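Phosphate transporter (Thermotoga maritima MSB8, PDB 6L85) probably imports phosphate across the membrane, driven by sodium, as a bacterial relative of the human SLC20 carriers. Local coordinates at residues G19-A24 with Y102-T107; N166-S171 with K229-A234; P265-M270 with E283-A288. All blocks are in the same frame, centred on the assembly; numbering follows the deposited sequence.

Contact 1: G19-A24 with Y102-T107. With NA (sodium ion), chain Q; NA (sodium ion), chain R; PO4 (phosphate ion), chain P.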
# COMPACT_ATOMS: atom_id res chain seq x y z
N GLY B 19 12.06 6.18 16.29
CA GLY B 19 10.98 5.21 16.44
C GLY B 19 10.61 5.00 17.90
O GLY B 19 9.43 5.03 18.27
N ALA B 20 11.64 4.87 18.75
CA ALA B 20 11.43 4.65 20.18
C ALA B 20 10.66 5.79 20.83
O ALA B 20 9.72 5.55 21.60
CB ALA B 20 12.79 4.46 20.87
N ASN B 21 11.05 7.04 20.54
CA ASN B 21 10.40 8.16 21.22
C ASN B 21 9.03 8.48 20.66
O ASN B 21 8.16 8.97 21.39
CB ASN B 21 11.25 9.44 21.14
CG ASN B 21 10.91 10.42 22.26
OD1 ASN B 21 10.12 11.38 22.09
ND2 ASN B 21 11.48 10.17 23.43
N ASP B 22 8.81 8.25 19.36
CA ASP B 22 7.64 8.81 18.72
C ASP B 22 6.52 7.82 18.42
O ASP B 22 5.45 8.27 17.97
CB ASP B 22 8.03 9.49 17.40
CG ASP B 22 8.80 10.79 17.60
OD1 ASP B 22 9.04 11.19 18.74
OD2 ASP B 22 9.18 11.40 16.59
N VAL B 23 6.71 6.50 18.59
CA VAL B 23 5.56 5.63 18.30
C VAL B 23 4.33 6.03 19.11
O VAL B 23 3.19 6.00 18.59
CB VAL B 23 5.94 4.14 18.47
CG1 VAL B 23 6.37 3.83 19.90
CG2 VAL B 23 4.79 3.23 18.01
N ALA B 24 4.53 6.52 20.34
CA ALA B 24 3.41 7.05 21.15
C ALA B 24 2.57 8.06 20.39
O ALA B 24 1.33 8.06 20.53
CB ALA B 24 3.94 7.67 22.44
N TYR B 102 10.38 10.38 28.53
CA TYR B 102 9.85 11.71 28.20
C TYR B 102 9.72 11.87 26.69
O TYR B 102 10.67 11.60 25.95
CB TYR B 102 10.75 12.80 28.78
CG TYR B 102 10.57 12.98 30.27
CD1 TYR B 102 11.22 12.15 31.17
CD2 TYR B 102 9.73 13.97 30.79
CE1 TYR B 102 11.06 12.30 32.55
CE2 TYR B 102 9.56 14.13 32.16
CZ TYR B 102 10.23 13.30 33.03
OH TYR B 102 10.07 13.45 34.39
N PRO B 103 8.55 12.28 26.21
CA PRO B 103 8.37 12.58 24.78
C PRO B 103 9.01 13.92 24.43
O PRO B 103 8.64 14.96 24.98
CB PRO B 103 6.84 12.64 24.62
CG PRO B 103 6.34 13.07 25.99
CD PRO B 103 7.33 12.56 27.00
N VAL B 104 9.99 13.89 23.51
CA VAL B 104 10.68 15.08 23.03
C VAL B 104 10.59 15.13 21.50
O VAL B 104 10.26 14.14 20.84
CB VAL B 104 12.17 15.13 23.47
CG1 VAL B 104 12.29 15.22 24.97
CG2 VAL B 104 12.94 13.91 22.94
N SER B 105 10.95 16.28 20.93
CA SER B 105 10.99 16.46 19.49
C SER B 105 12.35 16.05 18.94
O SER B 105 13.36 16.71 19.23
CB SER B 105 10.69 17.90 19.09
OG SER B 105 10.92 18.08 17.70
N THR B 106 12.37 14.98 18.13
CA THR B 106 13.58 14.56 17.42
C THR B 106 13.91 15.52 16.28
O THR B 106 15.07 15.62 15.89
CB THR B 106 13.42 13.11 16.88
OG1 THR B 106 12.52 13.09 15.76
CG2 THR B 106 12.88 12.16 17.97
N THR B 107 12.89 16.19 15.73
CA THR B 107 13.14 17.19 14.70
C THR B 107 13.85 18.42 15.28
O THR B 107 14.86 18.89 14.72
CB THR B 107 11.81 17.59 14.04
OG1 THR B 107 11.08 16.41 13.64
CG2 THR B 107 12.01 18.52 12.84
NA NA Q . 8.59 12.68 20.44
NA NA R . 9.64 16.15 11.68
P PO4 P . 9.18 14.88 16.45
O1 PO4 P . 8.23 15.32 17.56
O2 PO4 P . 10.10 16.00 16.00
O3 PO4 P . 8.33 14.43 15.26
O4 PO4 P . 10.08 13.76 16.94
O HOH W 1 6.90 11.40 21.52
O HOH W 2 11.46 16.25 10.33
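Asn-21 reads the extended segment before helix 106-121 with both ends of its carboxamide. Its OD1 accepts the backbone N of Val-104 at 2.9 Å, while its ND2 donates to the carbonyl O of Tyr-102 at 3.0 Å in a nearly straight bond (168°), with that oxygen close to the amide plane. Because ND2 also meets Thr-98 OG1, the amide is held against flipping, and OD1 is turned to a sodium ion 2.6 Å away. CG is roughly anti to the backbone N (chi1 -157°), which carries the amide out from helix 2-32 to this segment. The same sodium is bound by Asp-22 OD1 at 2.3 Å, by the carbonyl O of Val-104, by a water and by Thr-347 OG1. That water donates to the carbonyl O of Asn-21 at 2.7 Å, so a helix carbonyl is satisfied through the ion's own shell. Asn-21 and Asp-22 belong to the GANDVAN sequence and residues 103-108 to the PVSTTH sequence, both of which recur in similar form later in the chain. The second sequence opens helix 106-121, and a phosphate ion sits at its N terminus, consistent with the substrate site. Phosphate O4 takes the backbone N and OG1 of Thr-106; O2 takes Ser-105 OG together with the backbone N and OG1 of Thr-107. Three donors of this segment thus grip O2, hydroxyls of Ser-345, Thr-346 and Thr-347 also bond the ion, and the positive end of the helix dipole probably favours it. Ser-105 OG also accepts from His-108 N as the N-cap. Asp-22 OD2 lies 2.5 Å from phosphate O4 and is bonded to His-254 NE2 as well. Thr-107 OG1 reaches a second sodium, completed by a water, Asn-257, Asp-258 and the carbonyl of Ile-344.

Contact 2: N166-S171 with K229-A234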
# COMPACT_ATOMS: atom_id res chain seq x y z
N ASN B 166 -30.61 10.14 13.92
CA ASN B 166 -30.28 8.72 13.89
C ASN B 166 -28.76 8.57 13.84
O ASN B 166 -28.17 8.27 12.79
CB ASN B 166 -30.94 8.04 12.69
CG ASN B 166 -30.77 6.53 12.70
OD1 ASN B 166 -29.97 5.99 13.46
ND2 ASN B 166 -31.55 5.85 11.87
N PRO B 167 -28.08 8.76 14.99
CA PRO B 167 -26.61 8.83 14.96
C PRO B 167 -25.93 7.57 14.44
O PRO B 167 -24.84 7.68 13.87
CB PRO B 167 -26.25 9.11 16.43
CG PRO B 167 -27.49 9.83 16.98
CD PRO B 167 -28.63 9.09 16.32
N LYS B 168 -26.52 6.38 14.62
CA LYS B 168 -25.94 5.17 14.04
C LYS B 168 -25.84 5.28 12.52
O LYS B 168 -24.76 5.07 11.93
CB LYS B 168 -26.80 3.96 14.41
CG LYS B 168 -26.69 3.50 15.84
CD LYS B 168 -27.67 2.36 16.06
CE LYS B 168 -27.50 1.74 17.42
NZ LYS B 168 -27.82 0.28 17.37
N LYS B 169 -26.97 5.59 11.88
CA LYS B 169 -27.02 5.82 10.44
C LYS B 169 -26.04 6.90 10.02
O LYS B 169 -25.40 6.80 8.97
CB LYS B 169 -28.45 6.21 10.05
CG LYS B 169 -28.92 5.80 8.66
CD LYS B 169 -30.45 5.80 8.62
CE LYS B 169 -31.01 5.88 7.20
NZ LYS B 169 -31.06 7.28 6.67
N SER B 170 -25.91 7.96 10.83
CA SER B 170 -25.02 9.06 10.48
C SER B 170 -23.55 8.65 10.55
O SER B 170 -22.74 9.10 9.73
CB SER B 170 -25.27 10.25 11.40
OG SER B 170 -26.39 11.00 10.97
N SER B 171 -23.19 7.82 11.54
CA SER B 171 -21.81 7.39 11.68
C SER B 171 -21.42 6.52 10.50
O SER B 171 -20.29 6.62 9.99
CB SER B 171 -21.64 6.63 13.00
OG SER B 171 -22.26 5.35 12.92
N LYS B 229 -26.69 -2.14 21.20
CA LYS B 229 -28.06 -1.64 21.14
C LYS B 229 -28.11 -0.14 21.39
O LYS B 229 -28.75 0.60 20.63
CB LYS B 229 -28.94 -2.39 22.14
CG LYS B 229 -29.02 -3.90 21.93
CD LYS B 229 -30.09 -4.53 22.82
CE LYS B 229 -30.29 -6.02 22.52
NZ LYS B 229 -29.12 -6.86 22.95
N ASP B 230 -27.46 0.33 22.45
CA ASP B 230 -27.49 1.75 22.78
C ASP B 230 -26.78 2.58 21.71
O ASP B 230 -25.69 2.22 21.25
CB ASP B 230 -26.84 1.99 24.14
CG ASP B 230 -26.78 3.46 24.50
OD1 ASP B 230 -27.84 4.03 24.83
OD2 ASP B 230 -25.68 4.06 24.44
N VAL B 231 -27.39 3.71 21.35
CA VAL B 231 -26.90 4.54 20.26
C VAL B 231 -25.46 4.99 20.51
O VAL B 231 -24.58 4.85 19.65
CB VAL B 231 -27.83 5.75 20.05
CG1 VAL B 231 -27.18 6.77 19.10
CG2 VAL B 231 -29.19 5.31 19.54
N TYR B 232 -25.21 5.56 21.70
CA TYR B 232 -23.90 6.13 21.96
C TYR B 232 -22.84 5.05 22.13
O TYR B 232 -21.70 5.20 21.68
CB TYR B 232 -23.96 7.04 23.19
CG TYR B 232 -25.01 8.13 23.07
CD1 TYR B 232 -24.82 9.22 22.23
CD2 TYR B 232 -26.20 8.05 23.79
CE1 TYR B 232 -25.80 10.22 22.11
CE2 TYR B 232 -27.18 9.04 23.68
CZ TYR B 232 -26.97 10.12 22.84
OH TYR B 232 -27.95 11.10 22.75
N ASP B 233 -23.21 3.94 22.76
CA ASP B 233 -22.27 2.84 22.90
C ASP B 233 -21.88 2.27 21.54
O ASP B 233 -20.71 1.94 21.30
CB ASP B 233 -22.88 1.77 23.81
CG ASP B 233 -21.91 0.65 24.13
OD1 ASP B 233 -20.70 0.93 24.29
OD2 ASP B 233 -22.36 -0.51 24.22
N ALA B 234 -22.85 2.20 20.61
CA ALA B 234 -22.58 1.67 19.27
C ALA B 234 -21.69 2.62 18.48
O ALA B 234 -20.75 2.18 17.80
CB ALA B 234 -23.89 1.42 18.53
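The pyrrolidine ring of Pro-167 takes Val-231 CG1 over one face, displaced toward CB, CG and CD, with Pro-167 CB and CG each 3.7 Å from that methyl. The two side chains cross at about a right angle. Two flat groups, an amide and a carboxylate, each cap a helix N terminus within their own segments. The amide of Asn-166 accepts weakly from Lys-169 N through OD1. The carboxylate of Asp-230 accepts Asp-233 N at 3.0 Å through OD2, on the anti side and 23° out of its plane. Contact 2 joins the N termini of helix 167-194 and helix 231-258 at the protein surface. Lys-168 reaches across to the other segment: CG is anti to the carbonyl carbon (chi1 -74°), and the chain then runs extended as far as CE, which packs 3.8 Å from Ala-234 CB and 4.0 Å from Val-231 CA. NZ is held chiefly by the carbonyl O of Lys-228 and adds a weak hydrogen bond of 3.4 Å to that of Lys-229. The ammonium group is thus met by backbone carbonyls just ahead of helix 231-258, so the polar part probably depends on chain path more than on charge pairing.

Contact 3: P265-M270 with E283-A288. With LMT (dodecyl-beta-D-maltoside), chain O.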
# COMPACT_ATOMS: atom_id res chain seq x y z
N PRO B 265 20.91 13.83 7.29
CA PRO B 265 22.36 13.82 7.59
C PRO B 265 23.10 12.72 6.87
O PRO B 265 24.19 12.96 6.32
CB PRO B 265 22.40 13.67 9.12
CG PRO B 265 21.09 14.29 9.59
CD PRO B 265 20.09 13.84 8.53
N VAL B 266 22.52 11.51 6.83
CA VAL B 266 23.16 10.40 6.13
C VAL B 266 23.29 10.72 4.64
O VAL B 266 24.33 10.46 4.03
CB VAL B 266 22.39 9.08 6.35
CG1 VAL B 266 22.96 7.95 5.44
CG2 VAL B 266 22.44 8.66 7.81
N ALA B 267 22.22 11.24 4.03
CA ALA B 267 22.29 11.63 2.62
C ALA B 267 23.39 12.66 2.37
O ALA B 267 24.08 12.61 1.35
CB ALA B 267 20.96 12.20 2.14
N ALA B 268 23.56 13.61 3.29
CA ALA B 268 24.60 14.61 3.08
C ALA B 268 25.97 13.94 3.06
O ALA B 268 26.83 14.27 2.22
CB ALA B 268 24.52 15.70 4.15
N VAL B 269 26.18 12.97 3.96
CA VAL B 269 27.46 12.24 3.95
C VAL B 269 27.64 11.45 2.66
O VAL B 269 28.72 11.46 2.05
CB VAL B 269 27.56 11.33 5.18
CG1 VAL B 269 28.83 10.52 5.11
CG2 VAL B 269 27.52 12.18 6.48
N MET B 270 26.58 10.75 2.22
CA MET B 270 26.66 9.99 0.97
C MET B 270 26.93 10.91 -0.22
O MET B 270 27.70 10.56 -1.12
CB MET B 270 25.37 9.20 0.75
CG MET B 270 25.12 8.13 1.83
SD MET B 270 23.55 7.30 1.60
CE MET B 270 23.88 6.55 -0.01
N GLU B 283 19.27 15.11 -4.76
CA GLU B 283 18.50 13.87 -4.86
C GLU B 283 18.86 12.99 -3.67
O GLU B 283 20.03 12.65 -3.47
CB GLU B 283 18.80 13.15 -6.18
CG GLU B 283 19.03 14.08 -7.35
CD GLU B 283 19.98 13.50 -8.40
OE1 GLU B 283 20.98 12.84 -8.00
OE2 GLU B 283 19.72 13.69 -9.61
N ILE B 284 17.86 12.66 -2.85
CA ILE B 284 18.09 11.85 -1.66
C ILE B 284 18.28 10.39 -2.07
O ILE B 284 17.36 9.78 -2.63
CB ILE B 284 16.95 11.99 -0.64
CG1 ILE B 284 16.78 13.45 -0.22
CG2 ILE B 284 17.23 11.10 0.58
CD1 ILE B 284 17.92 13.94 0.66
N PRO B 285 19.45 9.80 -1.80
CA PRO B 285 19.66 8.38 -2.15
C PRO B 285 18.70 7.48 -1.40
O PRO B 285 18.57 7.56 -0.17
CB PRO B 285 21.12 8.12 -1.75
CG PRO B 285 21.75 9.50 -1.59
CD PRO B 285 20.62 10.39 -1.13
N PHE B 286 18.02 6.61 -2.15
CA PHE B 286 17.01 5.75 -1.54
C PHE B 286 17.58 4.92 -0.41
O PHE B 286 16.86 4.60 0.54
CB PHE B 286 16.36 4.87 -2.61
CG PHE B 286 14.96 5.29 -2.95
CD1 PHE B 286 14.00 5.35 -1.95
CD2 PHE B 286 14.62 5.69 -4.22
CE1 PHE B 286 12.71 5.77 -2.22
CE2 PHE B 286 13.34 6.12 -4.51
CZ PHE B 286 12.38 6.15 -3.50
N LEU B 287 18.85 4.56 -0.50
CA LEU B 287 19.50 3.86 0.60
C LEU B 287 19.33 4.62 1.92
O LEU B 287 19.04 4.01 2.96
CB LEU B 287 20.98 3.64 0.27
CG LEU B 287 21.72 2.47 0.90
CD1 LEU B 287 20.76 1.30 1.10
CD2 LEU B 287 22.89 2.04 0.01
N ALA B 288 19.51 5.95 1.90
CA ALA B 288 19.31 6.76 3.11
C ALA B 288 17.91 6.61 3.66
O ALA B 288 17.71 6.47 4.87
CB ALA B 288 19.59 8.25 2.82
C1' LMT O . 10.21 8.08 -7.65
C2' LMT O . 11.53 8.77 -7.40
C3' LMT O . 11.89 9.88 -8.38
C4' LMT O . 11.34 9.63 -9.77
C5' LMT O . 9.91 9.12 -9.67
C6' LMT O . 9.28 9.02 -11.05
O1' LMT O . 10.27 6.80 -7.02
O2' LMT O . 11.51 9.36 -6.11
O3' LMT O . 13.30 9.93 -8.43
O5' LMT O . 9.93 7.86 -9.01
O6' LMT O . 9.50 10.23 -11.76
C1 LMT O . 9.86 6.75 -5.64
C2 LMT O . 9.73 5.26 -5.25
C3 LMT O . 8.37 5.06 -4.54
C4 LMT O . 8.50 3.76 -3.74
C5 LMT O . 7.08 3.32 -3.32
C6 LMT O . 7.12 1.79 -3.18
C7 LMT O . 5.96 1.38 -2.24
C8 LMT O . 4.66 1.27 -3.08
C9 LMT O . 3.46 1.23 -2.10
C10 LMT O . 3.11 -0.24 -1.75
C11 LMT O . 1.70 -0.27 -1.16
C12 LMT O . 1.45 -1.62 -0.47
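Met-270 and Pro-285 meet where two consecutive helices, 260-275 and 286-302, pack against each other across the loop that joins them. The hydrogen bonds here are backbone ones inside each segment: Met-270 N bonds to Val-266 O along its helix, and Ala-288 N bonds weakly to Pro-285 O at the start of the next. Phe-286, whose CB is directed away from the other segment, meets a dodecyl maltoside, whose C1 lies in plane at the ring edge, and packs on Glu-201 of the second subunit, while Leu-287 packs on Leu-204 of that subunit. With an alanine in place of Phe-286, the detergent carbons C1 and C2 would probably lose their aromatic partner and Glu-201 of the second subunit one of its packing partners. The interactions across the contact are apolar. Met-270 bends at its last torsion (chi3 63°), which brings CE 3.6 Å from Pro-285 CB as the two side chains slide past each other in opposite directions; the same methyl also lies 4.1 Å from Leu-287 CB. Ala-267 CB touches both Pro-285 CD and Ile-284 CD1, each 3.8 Å away. Ala-288 CB rests 4.2 Å from Ala-267 CB and is also flanked by Val-266 CG1.

Overall arrangement
The three contacts follow one another along the chain, and none nests in or crosses another. Contact 1 closes the first loop, from helix 2-32 to the start of helix 106-121, near the centre of the chain. Contact 2 then joins the beginnings of helix 167-194 and helix 231-258, about 36 Å from contact 1 between centres. Helix 231-258 runs back from there to Asn-257 and Asp-258, which share a sodium with Thr-107 of contact 1, and leads on to helix 260-275. Contact 3 closes the shortest loop, 265-270 with 283-288, about 50 Å between centres from contact 2 and across the chain's centre from it.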